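Local coordinates for protein L-glyceraldehyde 3-phosphate reductase (PDB 6HG6) that probably reduces aldehydes such as furfural and methylglyoxal at the expense of NADPH, as a TIM-barrel aldo-keto reductase, at residues 53-58 against 304-309; 93-98 against 134-139; 163-168 against 185-190. All coordinates share one frame; numbering follows the deposited sequence.

Contact 1 of 3, residues 53-58 against 304-309; sequences FDNGIT and QIIENV. With NDP (NADPH dihydro-nicotinamide-adenine-dinucleotide phosphate), chain B.
Ile-57 pushes its CD1 methyl between Ile-305 of helix 302-308 and Val-309, which follows in the chain, 3.8 Å from Val-309 CG1 and 3.9 Å from Ile-305 CG2. Its side chain is extended at chi2 (169°), which carries CD1 out to both neighbours. Beside this apolar cluster, the side chain of Asn-55 lies across Val-309 at about a right angle and borders Ile-306, which is exposed; the contact is by van der Waals packing alone.

What brings Asn-55 and Ile-57 here is the end of helix 42-54. Gly-56, at positive phi, is the C' residue of a Schellman motif, with Gly-56 N bonded to Phe-53 O at 3.0 Å and Ile-57 N turned back to Ala-52 O.

The other side of helix 302-308 holds NADPH. Gln-304 NE2 donates to the 2'-phosphate oxygen O1X of NADPH at 2.8 Å, nearly straight at 168°. Asn-308 ND2 reaches adenine N7A at 3.0 Å, while Glu-307 OE2 accepts from N6A at 2.9 Å, so the base is read along its edge.

Ile-305 also leans on Leu-48 and Thr-51 of helix 42-54, and together with Ile-57 it packs on Phe-30 of barrel strand 28-31.

Contact 2 of 3, residues 93-98 against 134-139; sequences LISTKA and IFYHHR. With NDP (NADPH dihydro-nicotinamide-adenine-dinucleotide phosphate), chain B.
The backbones of strands 93-98 and 134-137 are laced in parallel register, with Thr-96 bonded through both its N and its O to strand 134-137: its N gives to Ile-134 O at 3.1 Å and its O accepts from Tyr-136 N at 3.0 Å. Ala-98 continues the ladder, giving its N-H to Tyr-136 O. Ala-98 O accepts from His-138 N at 2.8 Å, a donor that stands 48° out of the carbonyl plane, where the chain leaves the strand.

On the face carrying Ser-95, Lys-97 and Tyr-136, the lysine's aliphatic chain does the packing. Its CD lies over one face of the His-138 ring, 3.7 Å from the centroid, and its CE over the Tyr-136 ring, both CH-pi contacts; Ile-134 CG2 covers the tyrosine's opposite face. A bend at the last torsion (chi4 75°) brings NZ to its salt bridge with Asp-61 and its hydrogen bond to Tyr-66 OH. On the other face Phe-135 CD1 meets Thr-96 CG2 at 3.9 Å, and Ala-98 CB approaches Phe-135 CZ, beneath helix 113-127.

The nicotinamide amide lies near the His-138 ring plane, N7N 3.4 Å from His-138 NE2. Asp-61, Tyr-66, Lys-97 and His-138 match the catalytic tetrad of aldo-keto reductases, so this strand pair probably sets the lysine and histidine beside the carbonyl to be reduced.

Contact 3 of 3, residues 163-168 against 185-190; sequences LYAGIS and LKCPFV
Tyr-164 and Pro-188 meet at about a right angle where the two segments come together at the barrel's rim, Tyr-164 CD2 resting 3.8 Å from Pro-188 CB. The same ring carbon, Tyr-164 CD2, touches Val-190 CG1 at 3.7 Å, so the CD2 corner of the ring settles between proline and valine. A chi1 of -62° sets the ring beside its own backbone N, from where CD2 meets both residues.

Further along, the bump is Phe-189. With CG anti to the backbone N (chi1 166°), the ring reaches past Ala-165 toward Ile-167. Its CD1 edge lies in plane with Ala-165 O, its CE1 reaches Gly-166 CA at 4.1 Å, and its CZ meets Ile-167 CD1 at 3.7 Å. The methyl of Ala-165 is the smaller bump, its CB set against Cys-187 SG at 4.1 Å and close to the carbonyl of Pro-188.

Two backbone bonds pin the register about Ala-165. Its N gives to Pro-188 O at 2.9 Å, and its O accepts from Val-190 N at 3.2 Å, which makes a single parallel bridge between Ala-165 and Phe-189.

Strand 162-168, helix 172-184 and strand 189-195 make a beta-alpha-beta unit of the barrel. Leu-182 of that helix covers Phe-189 and Cys-187, and Met-175 and Ala-178 cover Ile-167, while strand 132-137 pairs with the far edge of 162-168.

Contacts 2 and 3 share the same stretch of barrel wall: their centres are about 10 Å apart, and strands 132-137 and 162-168 are joined by Phe-135 N to Tyr-164 O at 3.0 Å and His-137 O to Ser-168 N at 2.9 Å, both probable hydrogen bonds. Contact 1 lies across the chain's centre, its own centre about 22 Å from that of contact 2 and about 27 Å from that of contact 3, yet Thr-58 O comes 2.7 Å from Leu-93 N, probably bonded. NADPH spans the gap: residues 304-309 hold its adenine end, while Lys-97 and His-138 of contact 2 border the nicotinamide, whose O7N is hydrogen-bonded to Ser-168 OG of contact 3.

Contact 1 of 3, residues 53-58 against 304-309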
loop_
_atom_site.group_PDB
_atom_site.type_symbol
_atom_site.label_atom_id
_atom_site.label_comp_id
_atom_site.label_asym_id
_atom_site.label_seq_id
_atom_site.Cartn_x
_atom_site.Cartn_y
_atom_site.Cartn_z
ATOM N N PHE A 53 -4.168 13.199 5.532
ATOM C CA PHE A 53 -5.574 13.160 6.002
ATOM C C PHE A 53 -6.317 14.403 5.525
ATOM O O PHE A 53 -7.491 14.286 5.142
ATOM C CB PHE A 53 -5.628 12.977 7.517
ATOM C CG PHE A 53 -7.006 12.707 8.070
ATOM C CD1 PHE A 53 -7.736 11.639 7.593
ATOM C CD2 PHE A 53 -7.523 13.469 9.099
ATOM C CE1 PHE A 53 -9.031 11.388 8.061
ATOM C CE2 PHE A 53 -8.799 13.223 9.586
ATOM C CZ PHE A 53 -9.546 12.179 9.069
ATOM N N ASP A 54 -5.687 15.581 5.543
ATOM C CA ASP A 54 -6.355 16.830 5.125
ATOM C C ASP A 54 -6.769 16.749 3.654
ATOM O O ASP A 54 -7.627 17.530 3.273
ATOM C CB ASP A 54 -5.468 18.052 5.352
ATOM C CG ASP A 54 -5.416 18.538 6.788
ATOM O OD1 ASP A 54 -6.147 18.014 7.619
ATOM O OD2 ASP A 54 -4.692 19.539 7.015
ATOM N N ASN A 55 -6.096 15.899 2.861
ATOM C CA ASN A 55 -6.341 15.719 1.401
ATOM C C ASN A 55 -7.169 14.459 1.142
ATOM O O ASN A 55 -7.259 14.027 -0.022
ATOM C CB ASN A 55 -5.011 15.709 0.656
ATOM C CG ASN A 55 -4.464 17.112 0.599
ATOM O OD1 ASN A 55 -3.631 17.501 1.423
ATOM N ND2 ASN A 55 -5.031 17.925 -0.252
ATOM N N GLY A 56 -7.757 13.885 2.193
ATOM C CA GLY A 56 -8.703 12.758 2.083
ATOM C C GLY A 56 -8.065 11.410 2.065
ATOM O O GLY A 56 -8.803 10.432 1.910
ATOM N N ILE A 57 -6.755 11.308 2.309
ATOM C CA ILE A 57 -6.089 9.997 2.438
ATOM C C ILE A 57 -6.446 9.445 3.820
ATOM O O ILE A 57 -5.957 9.957 4.840
ATOM C CB ILE A 57 -4.586 10.055 2.190
ATOM C CG1 ILE A 57 -4.353 10.610 0.787
ATOM C CG2 ILE A 57 -4.041 8.674 2.342
ATOM C CD1 ILE A 57 -2.898 10.967 0.513
ATOM N N THR A 58 -7.288 8.412 3.842
ATOM C CA THR A 58 -7.813 7.851 5.098
ATOM C C THR A 58 -7.077 6.573 5.461
ATOM O O THR A 58 -7.440 5.960 6.509
ATOM C CB THR A 58 -9.307 7.583 4.943
ATOM O OG1 THR A 58 -9.517 6.728 3.811
ATOM C CG2 THR A 58 -10.063 8.864 4.778
ATOM N N GLN A 304 4.878 16.574 -1.891
ATOM C CA GLN A 304 4.744 15.355 -2.722
ATOM C C GLN A 304 3.339 14.792 -2.583
ATOM O O GLN A 304 2.795 14.332 -3.586
ATOM C CB GLN A 304 5.790 14.306 -2.392
ATOM C CG GLN A 304 7.178 14.803 -2.771
ATOM C CD GLN A 304 8.263 13.937 -2.190
ATOM O OE1 GLN A 304 8.047 13.250 -1.196
ATOM N NE2 GLN A 304 9.452 14.041 -2.770
ATOM N N ILE A 305 2.762 14.833 -1.385
ATOM C CA ILE A 305 1.370 14.371 -1.201
ATOM C C ILE A 305 0.453 15.272 -2.045
ATOM O O ILE A 305 -0.385 14.758 -2.784
ATOM C CB ILE A 305 1.024 14.384 0.292
ATOM C CG1 ILE A 305 1.952 13.416 1.029
ATOM C CG2 ILE A 305 -0.440 14.026 0.504
ATOM C CD1 ILE A 305 1.745 13.339 2.520
ATOM N N ILE A 306 0.573 16.566 -1.863
ATOM C CA ILE A 306 -0.305 17.567 -2.520
ATOM C C ILE A 306 -0.218 17.404 -4.048
ATOM O O ILE A 306 -1.265 17.395 -4.683
ATOM C CB ILE A 306 0.066 18.962 -1.988
ATOM C CG1 ILE A 306 -0.317 19.047 -0.509
ATOM C CG2 ILE A 306 -0.600 20.050 -2.807
ATOM C CD1 ILE A 306 0.281 20.201 0.253
ATOM N N GLU A 307 0.966 17.224 -4.637
ATOM C CA GLU A 307 1.072 16.978 -6.108
ATOM C C GLU A 307 0.385 15.646 -6.451
ATOM O O GLU A 307 -0.281 15.535 -7.470
ATOM C CB GLU A 307 2.539 16.910 -6.554
ATOM C CG GLU A 307 2.731 16.292 -7.947
ATOM C CD GLU A 307 4.100 16.471 -8.610
ATOM O OE1 GLU A 307 4.556 17.665 -8.761
ATOM O OE2 GLU A 307 4.721 15.403 -8.983
ATOM N N ASN A 308 0.588 14.626 -5.665
ATOM C CA ASN A 308 0.166 13.272 -6.079
ATOM C C ASN A 308 -1.352 13.117 -6.014
ATOM O O ASN A 308 -1.846 12.297 -6.770
ATOM C CB ASN A 308 0.799 12.178 -5.224
ATOM C CG ASN A 308 2.279 11.993 -5.450
ATOM O OD1 ASN A 308 2.861 12.606 -6.361
ATOM N ND2 ASN A 308 2.877 11.164 -4.590
ATOM N N VAL A 309 -2.064 13.861 -5.163
ATOM C CA VAL A 309 -3.517 13.566 -4.962
ATOM C C VAL A 309 -4.330 14.048 -6.172
ATOM O O VAL A 309 -5.451 13.570 -6.303
ATOM C CB VAL A 309 -4.095 14.060 -3.624
ATOM C CG1 VAL A 309 -3.552 13.213 -2.472
ATOM C CG2 VAL A 309 -3.926 15.547 -3.383
HETATM P PA NDP B . 6.494 5.194 -4.284
HETATM O O1A NDP B . 6.851 4.291 -5.417
HETATM O O2A NDP B . 5.286 6.075 -4.256
HETATM O O5B NDP B . 7.782 6.057 -3.855
HETATM C C5B NDP B . 7.664 7.025 -2.778
HETATM C C4B NDP B . 8.837 7.970 -2.826
HETATM O O4B NDP B . 8.875 8.575 -4.144
HETATM C C3B NDP B . 8.815 9.150 -1.844
HETATM O O3B NDP B . 9.396 8.848 -0.578
HETATM C C2B NDP B . 9.641 10.179 -2.604
HETATM O O2B NDP B . 11.011 9.827 -2.435
HETATM C C1B NDP B . 9.211 9.937 -4.047
HETATM N N9A NDP B . 8.050 10.695 -4.498
HETATM C C8A NDP B . 6.753 10.576 -4.063
HETATM N N7A NDP B . 5.915 11.356 -4.700
HETATM C C5A NDP B . 6.707 12.033 -5.617
HETATM C C6A NDP B . 6.410 13.004 -6.593
HETATM N N6A NDP B . 5.185 13.477 -6.812
HETATM N N1A NDP B . 7.436 13.468 -7.352
HETATM C C2A NDP B . 8.666 12.986 -7.126
HETATM N N3A NDP B . 9.061 12.069 -6.244
HETATM C C4A NDP B . 8.024 11.624 -5.511
HETATM O O3 NDP B . 6.276 4.263 -2.980
HETATM P PN NDP B . 7.229 3.419 -2.010
HETATM O O1N NDP B . 7.761 4.364 -0.985
HETATM O O2N NDP B . 8.168 2.550 -2.782
HETATM O O5D NDP B . 6.133 2.461 -1.314
HETATM C C5D NDP B . 4.903 3.074 -0.847
HETATM C C4D NDP B . 4.322 2.232 0.265
HETATM O O4D NDP B . 4.028 0.917 -0.240
HETATM C C3D NDP B . 5.235 1.947 1.455
HETATM O O3D NDP B . 5.299 3.073 2.318
HETATM C C2D NDP B . 4.518 0.732 2.055
HETATM O O2D NDP B . 3.406 1.146 2.805
HETATM C C1D NDP B . 4.078 -0.035 0.811
HETATM N N1N NDP B . 5.031 -1.114 0.446
HETATM C C2N NDP B . 4.661 -2.428 0.597
HETATM C C3N NDP B . 5.561 -3.456 0.544
HETATM C C7N NDP B . 5.072 -4.869 0.728
HETATM O O7N NDP B . 3.887 -5.098 1.038
HETATM N N7N NDP B . 5.970 -5.841 0.570
HETATM C C4N NDP B . 7.003 -3.101 0.299
HETATM C C5N NDP B . 7.253 -1.687 -0.051
HETATM C C6N NDP B . 6.285 -0.798 -0.042
HETATM P P2B NDP B . 12.089 11.031 -2.427
HETATM O O1X NDP B . 11.512 12.345 -1.941
HETATM O O2X NDP B . 13.194 10.527 -1.512
HETATM O O3X NDP B . 12.513 11.085 -3.887
#

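Contact 2 of 3, residues 93-98 against 134-139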
loop_
_atom_site.group_PDB
_atom_site.type_symbol
_atom_site.label_atom_id
_atom_site.label_comp_id
_atom_site.label_asym_id
_atom_site.label_seq_id
_atom_site.Cartn_x
_atom_site.Cartn_y
_atom_site.Cartn_z
ATOM N N LEU A 93 -8.192 3.980 8.188
ATOM C CA LEU A 93 -7.888 2.551 8.039
ATOM C C LEU A 93 -6.396 2.407 8.273
ATOM O O LEU A 93 -5.565 3.049 7.555
ATOM C CB LEU A 93 -8.200 1.967 6.668
ATOM C CG LEU A 93 -9.636 1.966 6.250
ATOM C CD1 LEU A 93 -9.749 1.288 4.884
ATOM C CD2 LEU A 93 -10.524 1.335 7.299
ATOM N N ILE A 94 -6.059 1.646 9.292
ATOM C CA ILE A 94 -4.666 1.391 9.665
ATOM C C ILE A 94 -4.379 -0.077 9.424
ATOM O O ILE A 94 -5.144 -0.945 9.876
ATOM C CB ILE A 94 -4.435 1.798 11.120
ATOM C CG1 ILE A 94 -4.819 3.262 11.350
ATOM C CG2 ILE A 94 -2.994 1.483 11.481
ATOM C CD1 ILE A 94 -4.963 3.633 12.808
ATOM N N SER A 95 -3.315 -0.359 8.712
ATOM C CA SER A 95 -2.913 -1.756 8.483
ATOM C C SER A 95 -1.594 -2.044 9.207
ATOM O O SER A 95 -0.782 -1.128 9.457
ATOM C CB SER A 95 -2.745 -2.047 7.032
ATOM O OG SER A 95 -1.699 -1.214 6.514
ATOM N N THR A 96 -1.351 -3.318 9.443
ATOM C CA THR A 96 0.029 -3.774 9.700
ATOM C C THR A 96 0.149 -5.187 9.113
ATOM O O THR A 96 -0.834 -5.705 8.528
ATOM C CB THR A 96 0.452 -3.660 11.165
ATOM O OG1 THR A 96 1.881 -3.794 11.120
ATOM C CG2 THR A 96 -0.206 -4.704 12.039
ATOM N N LYS A 97 1.331 -5.755 9.208
ATOM C CA LYS A 97 1.678 -7.007 8.535
ATOM C C LYS A 97 2.733 -7.734 9.357
ATOM O O LYS A 97 3.450 -7.104 10.132
ATOM C CB LYS A 97 2.259 -6.734 7.133
ATOM C CG LYS A 97 1.637 -5.567 6.383
ATOM C CD LYS A 97 2.110 -5.510 4.924
ATOM C CE LYS A 97 1.558 -4.344 4.144
ATOM N NZ LYS A 97 2.242 -3.097 4.555
ATOM N N ALA A 98 2.799 -9.030 9.117
ATOM C CA ALA A 98 3.851 -9.924 9.618
ATOM C C ALA A 98 4.142 -10.931 8.508
ATOM O O ALA A 98 3.180 -11.417 7.828
ATOM C CB ALA A 98 3.376 -10.602 10.876
ATOM N N ILE A 134 -6.803 -3.650 8.877
ATOM C CA ILE A 134 -6.358 -4.724 7.967
ATOM C C ILE A 134 -5.106 -5.316 8.560
ATOM O O ILE A 134 -4.127 -4.584 8.786
ATOM C CB ILE A 134 -6.151 -4.236 6.516
ATOM C CG1 ILE A 134 -7.374 -3.478 5.990
ATOM C CG2 ILE A 134 -5.799 -5.445 5.670
ATOM C CD1 ILE A 134 -7.082 -2.683 4.711
ATOM N N PHE A 135 -5.093 -6.622 8.665
ATOM C CA PHE A 135 -3.869 -7.337 9.083
ATOM C C PHE A 135 -3.460 -8.274 7.956
ATOM O O PHE A 135 -4.228 -9.128 7.553
ATOM C CB PHE A 135 -4.101 -8.070 10.395
ATOM C CG PHE A 135 -2.883 -8.801 10.894
ATOM C CD1 PHE A 135 -1.671 -8.167 11.007
ATOM C CD2 PHE A 135 -2.974 -10.111 11.313
ATOM C CE1 PHE A 135 -0.560 -8.828 11.510
ATOM C CE2 PHE A 135 -1.879 -10.761 11.861
ATOM C CZ PHE A 135 -0.669 -10.131 11.933
ATOM N N TYR A 136 -2.224 -8.124 7.496
ATOM C CA TYR A 136 -1.731 -8.872 6.332
ATOM C C TYR A 136 -0.696 -9.930 6.675
ATOM O O TYR A 136 0.161 -9.669 7.525
ATOM C CB TYR A 136 -0.933 -7.947 5.430
ATOM C CG TYR A 136 -1.708 -6.939 4.629
ATOM C CD1 TYR A 136 -1.923 -5.655 5.101
ATOM C CD2 TYR A 136 -2.083 -7.235 3.339
ATOM C CE1 TYR A 136 -2.510 -4.685 4.313
ATOM C CE2 TYR A 136 -2.708 -6.296 2.544
ATOM C CZ TYR A 136 -2.902 -5.012 3.027
ATOM O OH TYR A 136 -3.505 -4.082 2.236
ATOM N N HIS A 137 -0.778 -11.055 5.978
ATOM C CA HIS A 137 0.377 -11.955 5.810
ATOM C C HIS A 137 1.244 -11.239 4.749
ATOM O O HIS A 137 0.774 -10.972 3.648
ATOM C CB HIS A 137 -0.014 -13.377 5.461
ATOM C CG HIS A 137 1.164 -14.302 5.498
ATOM N ND1 HIS A 137 1.278 -15.406 4.681
ATOM C CD2 HIS A 137 2.287 -14.262 6.258
ATOM C CE1 HIS A 137 2.396 -16.054 4.933
ATOM N NE2 HIS A 137 3.063 -15.364 5.909
ATOM N N HIS A 138 2.455 -10.857 5.131
ATOM C CA HIS A 138 3.300 -9.915 4.365
ATOM C C HIS A 138 3.877 -10.525 3.081
ATOM O O HIS A 138 4.207 -9.772 2.164
ATOM C CB HIS A 138 4.376 -9.376 5.303
ATOM C CG HIS A 138 4.955 -8.063 4.906
ATOM N ND1 HIS A 138 5.751 -7.351 5.772
ATOM C CD2 HIS A 138 4.880 -7.345 3.761
ATOM C CE1 HIS A 138 6.149 -6.249 5.180
ATOM N NE2 HIS A 138 5.652 -6.229 3.941
ATOM N N ARG A 139 4.080 -11.837 3.035
ATOM C CA ARG A 139 4.601 -12.519 1.836
ATOM C C ARG A 139 4.263 -14.004 1.945
ATOM O O ARG A 139 3.973 -14.497 3.060
ATOM C CB ARG A 139 6.118 -12.357 1.699
ATOM C CG ARG A 139 6.903 -12.808 2.934
ATOM C CD ARG A 139 8.254 -13.375 2.620
ATOM N NE ARG A 139 9.149 -13.470 3.783
ATOM C CZ ARG A 139 10.452 -13.634 3.699
ATOM N NH1 ARG A 139 11.044 -13.780 2.525
ATOM N NH2 ARG A 139 11.192 -13.687 4.792
HETATM P PA NDP B . 6.494 5.194 -4.284
HETATM O O1A NDP B . 6.851 4.291 -5.417
HETATM O O2A NDP B . 5.286 6.075 -4.256
HETATM O O5B NDP B . 7.782 6.057 -3.855
HETATM C C5B NDP B . 7.664 7.025 -2.778
HETATM C C4B NDP B . 8.837 7.970 -2.826
HETATM O O4B NDP B . 8.875 8.575 -4.144
HETATM C C3B NDP B . 8.815 9.150 -1.844
HETATM O O3B NDP B . 9.396 8.848 -0.578
HETATM C C2B NDP B . 9.641 10.179 -2.604
HETATM O O2B NDP B . 11.011 9.827 -2.435
HETATM C C1B NDP B . 9.211 9.937 -4.047
HETATM N N9A NDP B . 8.050 10.695 -4.498
HETATM C C8A NDP B . 6.753 10.576 -4.063
HETATM N N7A NDP B . 5.915 11.356 -4.700
HETATM C C5A NDP B . 6.707 12.033 -5.617
HETATM C C6A NDP B . 6.410 13.004 -6.593
HETATM N N6A NDP B . 5.185 13.477 -6.812
HETATM N N1A NDP B . 7.436 13.468 -7.352
HETATM C C2A NDP B . 8.666 12.986 -7.126
HETATM N N3A NDP B . 9.061 12.069 -6.244
HETATM C C4A NDP B . 8.024 11.624 -5.511
HETATM O O3 NDP B . 6.276 4.263 -2.980
HETATM P PN NDP B . 7.229 3.419 -2.010
HETATM O O1N NDP B . 7.761 4.364 -0.985
HETATM O O2N NDP B . 8.168 2.550 -2.782
HETATM O O5D NDP B . 6.133 2.461 -1.314
HETATM C C5D NDP B . 4.903 3.074 -0.847
HETATM C C4D NDP B . 4.322 2.232 0.265
HETATM O O4D NDP B . 4.028 0.917 -0.240
HETATM C C3D NDP B . 5.235 1.947 1.455
HETATM O O3D NDP B . 5.299 3.073 2.318
HETATM C C2D NDP B . 4.518 0.732 2.055
HETATM O O2D NDP B . 3.406 1.146 2.805
HETATM C C1D NDP B . 4.078 -0.035 0.811
HETATM N N1N NDP B . 5.031 -1.114 0.446
HETATM C C2N NDP B . 4.661 -2.428 0.597
HETATM C C3N NDP B . 5.561 -3.456 0.544
HETATM C C7N NDP B . 5.072 -4.869 0.728
HETATM O O7N NDP B . 3.887 -5.098 1.038
HETATM N N7N NDP B . 5.970 -5.841 0.570
HETATM C C4N NDP B . 7.003 -3.101 0.299
HETATM C C5N NDP B . 7.253 -1.687 -0.051
HETATM C C6N NDP B . 6.285 -0.798 -0.042
HETATM P P2B NDP B . 12.089 11.031 -2.427
HETATM O O1X NDP B . 11.512 12.345 -1.941
HETATM O O2X NDP B . 13.194 10.527 -1.512
HETATM O O3X NDP B . 12.513 11.085 -3.887
#

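Contact 3 of 3, residues 163-168 against 185-190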
loop_
_atom_site.group_PDB
_atom_site.type_symbol
_atom_site.label_atom_id
_atom_site.label_comp_id
_atom_site.label_asym_id
_atom_site.label_seq_id
_atom_site.Cartn_x
_atom_site.Cartn_y
_atom_site.Cartn_z
ATOM N N LEU A 163 -9.945 -6.035 11.871
ATOM C CA LEU A 163 -11.317 -6.068 11.296
ATOM C C LEU A 163 -11.341 -6.970 10.069
ATOM O O LEU A 163 -12.314 -7.684 9.888
ATOM C CB LEU A 163 -11.769 -4.664 10.936
ATOM C CG LEU A 163 -11.935 -3.747 12.134
ATOM C CD1 LEU A 163 -12.506 -2.394 11.742
ATOM C CD2 LEU A 163 -12.841 -4.387 13.156
ATOM N N TYR A 164 -10.309 -6.877 9.245
ATOM C CA TYR A 164 -10.217 -7.610 7.975
ATOM C C TYR A 164 -8.838 -8.211 7.801
ATOM O O TYR A 164 -7.862 -7.641 8.316
ATOM C CB TYR A 164 -10.430 -6.651 6.815
ATOM C CG TYR A 164 -11.777 -5.963 6.733
ATOM C CD1 TYR A 164 -11.933 -4.716 7.298
ATOM C CD2 TYR A 164 -12.819 -6.430 5.946
ATOM C CE1 TYR A 164 -13.111 -3.998 7.180
ATOM C CE2 TYR A 164 -14.013 -5.715 5.798
ATOM C CZ TYR A 164 -14.132 -4.460 6.384
ATOM O OH TYR A 164 -15.260 -3.715 6.236
ATOM N N ALA A 165 -8.773 -9.344 7.099
ATOM C CA ALA A 165 -7.493 -9.951 6.674
ATOM C C ALA A 165 -7.125 -9.451 5.274
ATOM O O ALA A 165 -7.993 -9.156 4.426
ATOM C CB ALA A 165 -7.594 -11.462 6.674
ATOM N N GLY A 166 -5.834 -9.359 5.046
ATOM C CA GLY A 166 -5.258 -9.105 3.725
ATOM C C GLY A 166 -4.073 -10.024 3.518
ATOM O O GLY A 166 -3.544 -10.582 4.523
ATOM N N ILE A 167 -3.602 -10.133 2.274
ATOM C CA ILE A 167 -2.347 -10.856 1.968
ATOM C C ILE A 167 -1.531 -9.965 1.043
ATOM O O ILE A 167 -2.116 -9.081 0.365
ATOM C CB ILE A 167 -2.564 -12.273 1.419
ATOM C CG1 ILE A 167 -3.231 -12.263 0.045
ATOM C CG2 ILE A 167 -3.315 -13.131 2.446
ATOM C CD1 ILE A 167 -3.518 -13.633 -0.502
ATOM N N SER A 168 -0.219 -10.139 1.081
ATOM C CA SER A 168 0.694 -9.278 0.305
ATOM C C SER A 168 1.709 -10.121 -0.434
ATOM O O SER A 168 2.189 -11.117 0.104
ATOM C CB SER A 168 1.336 -8.235 1.211
ATOM O OG SER A 168 2.136 -7.345 0.474
ATOM N N LEU A 185 -13.062 -20.569 6.712
ATOM C CA LEU A 185 -12.951 -20.081 8.097
ATOM C C LEU A 185 -13.935 -18.936 8.349
ATOM O O LEU A 185 -14.000 -18.513 9.492
ATOM C CB LEU A 185 -11.518 -19.612 8.329
ATOM C CG LEU A 185 -10.481 -20.717 8.262
ATOM C CD1 LEU A 185 -9.085 -20.109 8.238
ATOM C CD2 LEU A 185 -10.642 -21.684 9.417
ATOM N N LYS A 186 -14.633 -18.446 7.313
ATOM C CA LYS A 186 -15.586 -17.310 7.415
ATOM C C LYS A 186 -14.861 -16.110 7.997
ATOM O O LYS A 186 -15.305 -15.526 8.996
ATOM C CB LYS A 186 -16.808 -17.701 8.251
ATOM C CG LYS A 186 -17.658 -18.770 7.615
ATOM C CD LYS A 186 -18.997 -18.852 8.283
ATOM C CE LYS A 186 -20.045 -19.441 7.380
ATOM N NZ LYS A 186 -19.702 -20.831 7.030
ATOM N N CYS A 187 -13.711 -15.810 7.413
ATOM C CA CYS A 187 -12.851 -14.692 7.793
ATOM C C CYS A 187 -12.882 -13.651 6.699
ATOM O O CYS A 187 -12.504 -13.956 5.560
ATOM C CB CYS A 187 -11.424 -15.156 7.984
ATOM S SG CYS A 187 -10.341 -13.829 8.551
ATOM N N PRO A 188 -13.324 -12.412 7.006
ATOM C CA PRO A 188 -13.277 -11.328 6.022
ATOM C C PRO A 188 -11.871 -11.189 5.437
ATOM O O PRO A 188 -10.927 -10.996 6.158
ATOM C CB PRO A 188 -13.650 -10.069 6.812
ATOM C CG PRO A 188 -14.466 -10.608 8.003
ATOM C CD PRO A 188 -13.901 -11.984 8.292
ATOM N N PHE A 189 -11.779 -11.247 4.125
ATOM C CA PHE A 189 -10.510 -11.191 3.380
ATOM C C PHE A 189 -10.821 -10.307 2.172
ATOM O O PHE A 189 -11.630 -10.723 1.357
ATOM C CB PHE A 189 -10.053 -12.601 2.997
ATOM C CG PHE A 189 -8.965 -12.586 1.954
ATOM C CD1 PHE A 189 -7.959 -11.643 1.999
ATOM C CD2 PHE A 189 -8.948 -13.492 0.915
ATOM C CE1 PHE A 189 -6.997 -11.566 0.988
ATOM C CE2 PHE A 189 -7.962 -13.460 -0.067
ATOM C CZ PHE A 189 -6.999 -12.481 -0.043
ATOM N N VAL A 190 -10.256 -9.123 2.109
ATOM C CA VAL A 190 -10.761 -8.185 1.082
ATOM C C VAL A 190 -9.651 -7.581 0.243
ATOM O O VAL A 190 -10.020 -6.829 -0.712
ATOM C CB VAL A 190 -11.595 -7.071 1.753
ATOM C CG1 VAL A 190 -12.810 -7.633 2.488
ATOM C CG2 VAL A 190 -10.718 -6.215 2.645
#